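Local coordinates for protein histone-lysine N-methyltransferase SETMAR (Homo sapiens, PDB 3BO5) that methylates histone H3 through its SET domain, using S-adenosyl-L-methionine as methyl donor, and takes part in DNA double-strand break repair, at residues E214-V222 against L231-I239; R264-P273 against T282-S290. The protein carries 2 engineered substitutions. All blocks are in the same frame, centred on the assembly; numbering follows the deposited sequence.

Interaction 1: E214-V222 against L231-I239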
# COMPACT_ATOMS: atom_id res chain seq x y z
N GLU A 214 7.26 -8.50 12.35
CA GLU A 214 6.80 -9.76 11.77
C GLU A 214 5.41 -9.46 11.26
O GLU A 214 4.42 -9.89 11.80
CB GLU A 214 6.73 -10.87 12.81
CG GLU A 214 8.07 -11.38 13.22
CD GLU A 214 7.97 -12.47 14.31
OE1 GLU A 214 6.86 -13.06 14.50
OE2 GLU A 214 9.02 -12.70 14.96
N PRO A 215 5.38 -8.74 10.14
CA PRO A 215 4.08 -8.25 9.72
C PRO A 215 3.28 -9.28 9.01
O PRO A 215 3.78 -10.32 8.62
CB PRO A 215 4.46 -7.16 8.73
CG PRO A 215 5.74 -7.65 8.13
CD PRO A 215 6.47 -8.23 9.29
N ASN A 216 2.03 -8.91 8.71
CA ASN A 216 1.20 -9.86 7.96
C ASN A 216 0.84 -9.41 6.56
O ASN A 216 0.10 -10.11 5.88
CB ASN A 216 -0.09 -10.23 8.73
CG ASN A 216 -0.92 -9.05 9.15
OD1 ASN A 216 -0.72 -7.91 8.67
ND2 ASN A 216 -1.88 -9.29 10.10
N LEU A 217 1.35 -8.24 6.18
CA LEU A 217 1.20 -7.77 4.79
C LEU A 217 2.59 -7.65 4.14
O LEU A 217 3.59 -7.31 4.81
CB LEU A 217 0.58 -6.39 4.73
CG LEU A 217 -0.78 -6.31 5.37
CD1 LEU A 217 -1.27 -4.86 5.36
CD2 LEU A 217 -1.81 -7.29 4.74
N LEU A 218 2.58 -7.85 2.83
CA LEU A 218 3.70 -7.58 1.96
C LEU A 218 3.34 -6.50 0.94
O LEU A 218 2.34 -6.65 0.28
CB LEU A 218 4.13 -8.86 1.17
CG LEU A 218 5.28 -8.70 0.20
CD1 LEU A 218 6.58 -8.25 0.86
CD2 LEU A 218 5.49 -10.06 -0.60
N MET A 219 4.18 -5.47 0.78
CA MET A 219 3.92 -4.42 -0.18
C MET A 219 4.64 -4.71 -1.52
O MET A 219 5.84 -5.00 -1.54
CB MET A 219 4.49 -3.10 0.36
CG MET A 219 4.07 -1.92 -0.59
SD MET A 219 4.78 -0.40 0.08
CE MET A 219 3.55 -0.01 1.34
N ILE A 220 3.88 -4.67 -2.62
CA ILE A 220 4.40 -4.90 -3.93
C ILE A 220 4.08 -3.68 -4.80
O ILE A 220 2.93 -3.28 -4.83
CB ILE A 220 3.60 -6.11 -4.57
CG1 ILE A 220 3.84 -7.38 -3.75
CG2 ILE A 220 4.11 -6.43 -5.97
CD1 ILE A 220 5.26 -7.61 -3.48
N PRO A 221 5.10 -3.10 -5.50
CA PRO A 221 4.73 -2.02 -6.48
C PRO A 221 3.99 -2.65 -7.64
O PRO A 221 4.46 -3.62 -8.24
CB PRO A 221 6.11 -1.47 -6.93
CG PRO A 221 7.13 -2.01 -5.92
CD PRO A 221 6.54 -3.32 -5.41
N VAL A 222 2.77 -2.16 -7.89
CA VAL A 222 1.96 -2.72 -8.96
C VAL A 222 1.62 -1.59 -9.93
O VAL A 222 1.01 -0.60 -9.53
CB VAL A 222 0.68 -3.36 -8.40
CG1 VAL A 222 -0.21 -3.78 -9.58
CG2 VAL A 222 1.03 -4.59 -7.53
N LEU A 231 1.10 0.99 -4.45
CA LEU A 231 1.86 0.33 -3.38
C LEU A 231 0.87 -0.61 -2.74
O LEU A 231 0.10 -0.25 -1.88
CB LEU A 231 2.35 1.37 -2.36
CG LEU A 231 3.29 2.43 -2.96
CD1 LEU A 231 3.90 3.23 -1.79
CD2 LEU A 231 4.32 1.88 -3.92
N ALA A 232 0.87 -1.82 -3.28
CA ALA A 232 -0.26 -2.74 -3.01
C ALA A 232 0.11 -3.68 -1.89
O ALA A 232 1.13 -4.35 -2.01
CB ALA A 232 -0.55 -3.52 -4.29
N LEU A 233 -0.72 -3.77 -0.84
CA LEU A 233 -0.37 -4.65 0.33
C LEU A 233 -1.25 -5.88 0.15
O LEU A 233 -2.47 -5.78 -0.05
CB LEU A 233 -0.76 -4.01 1.67
CG LEU A 233 0.27 -2.88 1.84
CD1 LEU A 233 -0.24 -1.48 1.96
CD2 LEU A 233 1.46 -3.28 2.66
N PHE A 234 -0.53 -7.03 0.15
CA PHE A 234 -1.20 -8.36 0.08
C PHE A 234 -0.99 -9.10 1.35
O PHE A 234 0.02 -8.93 2.03
CB PHE A 234 -0.61 -9.19 -1.09
CG PHE A 234 -0.88 -8.61 -2.47
CD1 PHE A 234 -1.95 -9.06 -3.21
CD2 PHE A 234 -0.00 -7.67 -2.99
CE1 PHE A 234 -2.18 -8.53 -4.49
CE2 PHE A 234 -0.26 -7.09 -4.24
CZ PHE A 234 -1.30 -7.51 -4.98
N ALA A 235 -1.97 -9.96 1.70
CA ALA A 235 -1.77 -10.75 2.91
C ALA A 235 -0.63 -11.74 2.72
O ALA A 235 -0.65 -12.51 1.74
CB ALA A 235 -3.08 -11.52 3.23
N ALA A 236 0.33 -11.73 3.66
CA ALA A 236 1.51 -12.60 3.57
C ALA A 236 1.20 -14.00 4.18
O ALA A 236 1.99 -14.98 4.04
CB ALA A 236 2.65 -11.98 4.29
N LYS A 237 0.11 -14.04 4.90
CA LYS A 237 -0.35 -15.25 5.63
C LYS A 237 -1.86 -15.14 5.80
O LYS A 237 -2.42 -14.08 5.55
CB LYS A 237 0.36 -15.40 6.98
CG LYS A 237 0.29 -14.17 7.86
CD LYS A 237 1.45 -14.19 8.91
CE LYS A 237 2.75 -13.48 8.46
NZ LYS A 237 3.82 -13.75 9.53
N ASP A 238 -2.55 -16.18 6.25
CA ASP A 238 -3.96 -16.00 6.55
C ASP A 238 -4.09 -15.04 7.74
O ASP A 238 -3.34 -15.19 8.75
CB ASP A 238 -4.58 -17.34 6.99
CG ASP A 238 -4.78 -18.32 5.85
OD1 ASP A 238 -4.67 -17.97 4.64
OD2 ASP A 238 -5.03 -19.53 6.17
N ILE A 239 -4.97 -14.09 7.61
CA ILE A 239 -5.19 -13.08 8.68
C ILE A 239 -6.62 -13.28 9.21
O ILE A 239 -7.57 -13.40 8.44
CB ILE A 239 -5.07 -11.68 8.04
CG1 ILE A 239 -3.65 -11.57 7.45
CG2 ILE A 239 -5.41 -10.60 9.09
CD1 ILE A 239 -3.43 -10.31 6.59
O HOH W 1 5.86 -11.94 9.57

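Interaction 2: R264-P273 against T282-S290. With SAH (S-adenosyl-L-homocysteine), chain F.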
# COMPACT_ATOMS: atom_id res chain seq x y z
N ARG A 264 9.86 3.59 4.92
CA ARG A 264 9.17 4.71 5.56
C ARG A 264 10.17 5.73 6.09
O ARG A 264 11.22 5.37 6.62
CB ARG A 264 8.27 4.22 6.69
CG ARG A 264 7.08 3.51 6.14
CD ARG A 264 5.94 4.48 5.81
NE ARG A 264 5.29 5.12 6.93
CZ ARG A 264 4.15 4.67 7.49
NH1 ARG A 264 3.54 3.61 6.95
NH2 ARG A 264 3.61 5.31 8.52
N LEU A 265 9.85 7.01 5.97
CA LEU A 265 10.86 8.03 6.34
C LEU A 265 10.43 8.76 7.60
O LEU A 265 9.22 8.90 7.87
CB LEU A 265 10.94 9.06 5.21
CG LEU A 265 11.25 8.48 3.81
CD1 LEU A 265 11.28 9.66 2.82
CD2 LEU A 265 12.47 7.63 3.76
N ASP A 266 11.41 9.25 8.36
CA ASP A 266 11.03 10.16 9.44
C ASP A 266 12.11 11.22 9.59
O ASP A 266 13.05 11.30 8.77
CB ASP A 266 10.73 9.39 10.72
CG ASP A 266 11.97 8.99 11.48
OD1 ASP A 266 13.02 8.77 10.83
OD2 ASP A 266 11.86 8.81 12.77
N HIS A 267 11.94 12.03 10.60
CA HIS A 267 12.95 13.05 10.87
C HIS A 267 13.50 12.82 12.25
O HIS A 267 12.76 12.47 13.20
CB HIS A 267 12.32 14.42 10.82
CG HIS A 267 13.28 15.55 11.06
ND1 HIS A 267 14.43 15.72 10.31
CD2 HIS A 267 13.26 16.55 11.97
CE1 HIS A 267 15.08 16.79 10.75
NE2 HIS A 267 14.39 17.32 11.74
N GLY A 268 14.78 13.07 12.34
CA GLY A 268 15.40 13.25 13.62
C GLY A 268 16.08 11.98 14.02
O GLY A 268 15.81 10.88 13.49
N LYS A 269 16.99 12.14 14.97
CA LYS A 269 17.94 11.11 15.17
C LYS A 269 17.48 10.08 16.20
O LYS A 269 17.94 8.96 16.13
CB LYS A 269 19.29 11.72 15.52
CG LYS A 269 19.77 12.70 14.42
CD LYS A 269 20.23 11.95 13.15
CE LYS A 269 20.80 12.91 12.07
NZ LYS A 269 21.12 12.16 10.80
N LEU A 270 16.54 10.44 17.08
CA LEU A 270 15.96 9.42 18.03
C LEU A 270 15.44 8.19 17.30
O LEU A 270 14.84 8.30 16.23
CB LEU A 270 14.83 9.96 18.90
CG LEU A 270 15.20 10.88 20.06
CD1 LEU A 270 14.05 11.24 20.92
CD2 LEU A 270 16.24 10.20 20.88
N ARG A 271 15.77 7.03 17.85
CA ARG A 271 15.27 5.77 17.31
C ARG A 271 13.96 5.53 18.06
O ARG A 271 13.95 5.42 19.31
CB ARG A 271 16.34 4.69 17.56
CG ARG A 271 17.66 5.07 16.82
CD ARG A 271 18.82 4.18 17.13
NE ARG A 271 18.57 2.83 16.63
CZ ARG A 271 18.68 2.46 15.35
NH1 ARG A 271 19.07 3.34 14.41
NH2 ARG A 271 18.42 1.20 15.03
N LYS A 272 12.81 5.50 17.34
CA LYS A 272 11.52 5.41 18.01
C LYS A 272 11.29 3.96 18.40
O LYS A 272 11.69 3.07 17.66
CB LYS A 272 10.43 5.83 17.04
CG LYS A 272 10.55 7.32 16.71
CD LYS A 272 9.21 7.77 16.23
CE LYS A 272 9.19 9.25 15.86
NZ LYS A 272 7.74 9.60 15.76
N PRO A 273 10.74 3.72 19.58
CA PRO A 273 10.56 2.33 20.03
C PRO A 273 9.45 1.67 19.25
O PRO A 273 8.50 2.35 18.88
CB PRO A 273 10.07 2.45 21.46
CG PRO A 273 10.22 3.87 21.80
CD PRO A 273 10.31 4.70 20.60
N THR A 282 12.85 -5.84 16.96
CA THR A 282 14.18 -5.24 17.09
C THR A 282 14.15 -4.14 18.14
O THR A 282 15.23 -3.57 18.47
CB THR A 282 14.55 -4.59 15.79
OG1 THR A 282 13.58 -3.57 15.51
CG2 THR A 282 14.57 -5.61 14.68
N ALA A 283 12.95 -3.81 18.65
CA ALA A 283 12.67 -2.75 19.62
C ALA A 283 12.71 -1.34 19.02
O ALA A 283 12.45 -0.36 19.75
CB ALA A 283 13.65 -2.83 20.89
N PHE A 284 13.01 -1.21 17.73
CA PHE A 284 12.93 0.12 17.13
C PHE A 284 12.15 0.12 15.83
O PHE A 284 12.20 -0.84 15.04
CB PHE A 284 14.25 0.93 17.09
CG PHE A 284 14.77 1.31 15.64
CD1 PHE A 284 15.21 0.37 14.76
CD2 PHE A 284 14.86 2.64 15.25
CE1 PHE A 284 15.69 0.71 13.48
CE2 PHE A 284 15.32 3.01 13.97
CZ PHE A 284 15.75 2.05 13.10
N LEU A 285 11.45 1.23 15.63
CA LEU A 285 10.70 1.41 14.44
C LEU A 285 11.68 1.81 13.35
O LEU A 285 12.36 2.86 13.47
CB LEU A 285 9.63 2.49 14.75
CG LEU A 285 8.19 2.42 14.43
CD1 LEU A 285 7.68 1.04 14.86
CD2 LEU A 285 7.56 3.58 15.15
N PRO A 286 11.79 1.00 12.30
CA PRO A 286 12.88 1.18 11.32
C PRO A 286 12.61 2.23 10.23
O PRO A 286 12.64 1.88 9.03
CB PRO A 286 13.06 -0.20 10.75
CG PRO A 286 11.55 -0.74 10.71
CD PRO A 286 10.96 -0.19 12.00
N PHE A 287 12.41 3.47 10.65
CA PHE A 287 12.37 4.59 9.66
C PHE A 287 13.76 4.88 9.13
O PHE A 287 14.76 4.65 9.82
CB PHE A 287 11.84 5.84 10.35
CG PHE A 287 10.41 5.79 10.71
CD1 PHE A 287 9.40 5.91 9.74
CD2 PHE A 287 10.03 5.72 12.06
CE1 PHE A 287 8.03 5.89 10.11
CE2 PHE A 287 8.72 5.71 12.43
CZ PHE A 287 7.68 5.81 11.47
N ASP A 288 13.79 5.38 7.89
CA ASP A 288 14.97 6.05 7.38
C ASP A 288 14.86 7.51 7.79
O ASP A 288 13.95 8.23 7.36
CB ASP A 288 15.06 5.91 5.87
CG ASP A 288 16.27 6.64 5.29
OD1 ASP A 288 17.24 6.84 6.05
OD2 ASP A 288 16.26 7.02 4.08
N SER A 289 15.79 7.95 8.63
CA SER A 289 15.75 9.27 9.26
C SER A 289 16.51 10.32 8.48
O SER A 289 17.58 10.03 7.94
CB SER A 289 16.34 9.18 10.65
OG SER A 289 15.62 8.19 11.38
N SER A 290 15.95 11.53 8.43
CA SER A 290 16.64 12.71 7.92
C SER A 290 16.41 13.92 8.84
O SER A 290 16.40 15.10 8.40
CB SER A 290 16.16 13.01 6.50
OG SER A 290 16.16 11.83 5.70
OXT SER A 290 16.24 13.70 10.06
N SAH F . -0.56 4.89 14.47
CA SAH F . -0.73 5.82 13.31
CB SAH F . -0.91 5.06 11.97
CG SAH F . 0.47 4.60 11.46
SD SAH F . 1.50 6.00 10.95
C SAH F . -1.92 6.76 13.61
O SAH F . -2.43 6.78 14.72
OXT SAH F . -2.34 7.49 12.65
C5' SAH F . 3.03 5.59 11.81
C4' SAH F . 3.04 5.93 13.30
O4' SAH F . 2.29 4.98 14.06
C3' SAH F . 4.41 5.89 13.91
O3' SAH F . 5.10 7.15 13.70
C2' SAH F . 4.14 5.63 15.36
O2' SAH F . 3.56 6.77 16.02
C1' SAH F . 3.01 4.63 15.26
N9 SAH F . 3.48 3.24 15.07
C8 SAH F . 3.28 2.42 13.96
N7 SAH F . 3.78 1.23 14.23
C5 SAH F . 4.26 1.23 15.49
C6 SAH F . 4.92 0.22 16.23
N6 SAH F . 5.12 -1.04 15.84
N1 SAH F . 5.34 0.61 17.50
C2 SAH F . 5.12 1.87 17.98
N3 SAH F . 4.46 2.87 17.30
C4 SAH F . 4.12 2.51 16.04
O HOH W 2 12.75 2.72 6.52
O HOH W 3 12.78 5.35 14.60

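Interaction 1: E214-V222 against L231-I239
Met219 and Leu233 face each other as a non-hydrogen-bonded antiparallel pair, their CA atoms 4.3 Å apart, and carry the dense side of the contact. With CG anti to the backbone N (chi1 -174°), Met219 runs out past Leu231. Met219 SD lies 3.9 Å from Leu231 CB, while its CE turns back toward both methyls of Leu233. Leu233 CD2 touches Met219 CB, and Leu217 CD1 packs on Leu233 CB at 3.8 Å; Tyr155, Ile181 and Tyr247 close in around this group. An alanine in place of Met219 would probably leave a gap between Leu231 and Leu233, with Leu233 CD1 missing the methyl it packs on.

On the other face packing is looser: Leu218 and Ile220 are partly exposed, and few of their atoms meet the buried Ala232 and Phe234. Ile220 CG1 approaches the Phe234 ring obliquely, 3.9 Å from CD2. The open side lies at partly exposed Lys237: its CE is 3.3 Å from Pro215 O, and a water joins that oxygen to NZ. Ile239 CD1 crosses the buried Asn216 at about a right angle, 3.8 Å from Asn216 CG; Asn216 ND2 donates to Glu244 O and Glu243 OE2 while OD1 accepts from Ser246 N. Paired backbone bonds link Leu218 with Phe234 and Ile220 with Ala232, and Ala236 N donates almost straight (177°) to Asn216 O, completing an antiparallel beta hairpin within the SET domain.

Interaction 2: R264-P273 against T282-S290
Phe287 presses its side chain between strand 260-266 and the bound S-adenosyl-L-homocysteine. Its CB sits 3.2 Å from Asp266 OD1, and next to CG, Asp266 CB lies over one face of the ring in a CH-pi contact. CD1 reaches Leu265 O at 3.5 Å and CE1 meets Arg264 CB; on the other flank CD2 is near Asp266 OD2, and CE2 faces the ligand O3' (4.1 Å) with Lys272 CD close by. At the tip, Phe287 CZ comes within 3.7 Å of O3'. The Asp266 carboxylate is turned nearly parallel to the ring (14°), and its OD1 accepts a hydrogen bond from Ser289 OG on its syn lone pair, 2.7 Å.

The post-SET region folds back here to line the cofactor pocket, and the chain end pairs in parallel with strand 260-266 as the short strand 288-289. Arg264 NH2 points edge-on at the ligand SD, 3.3 Å away, while also donating to Asn178 O. Leu285 CD1 abuts C6 of the adenine, and Leu285 N is bonded to Lys272 O. Farther out, the guanidinium of exposed Arg271 lies flat on Phe284, a cation-pi stack with CZ 3.6 Å from the ring centroid. Gly268 N donates to Ser290 OXT over 2.8 Å.

Interaction 1 closes along the chain before interaction 2 opens, and both reach the same mixed sheet; their centres lie 21 Å apart and their nearest atoms about 7 Å. Strand 181-185, paired with 260-266, also reaches the hairpin: Ile181 touches Met219 and Leu231 as well as Arg264. Tyr247 is a second bridge, packing on Met219 and Leu233 while its hydroxyl is hydrogen-bonded to Arg264. Segments 264-273 and 282-290 touch S-adenosyl-L-homocysteine directly, whereas the loop leading into the hairpin comes nearest through Pro215, whose side chain is about 9 Å from the ligand. The side chains of Pro215 and Leu285 are about 8 and 6 Å from the zinc ion held by Cys213, Cys274, Cys276 and Cys281.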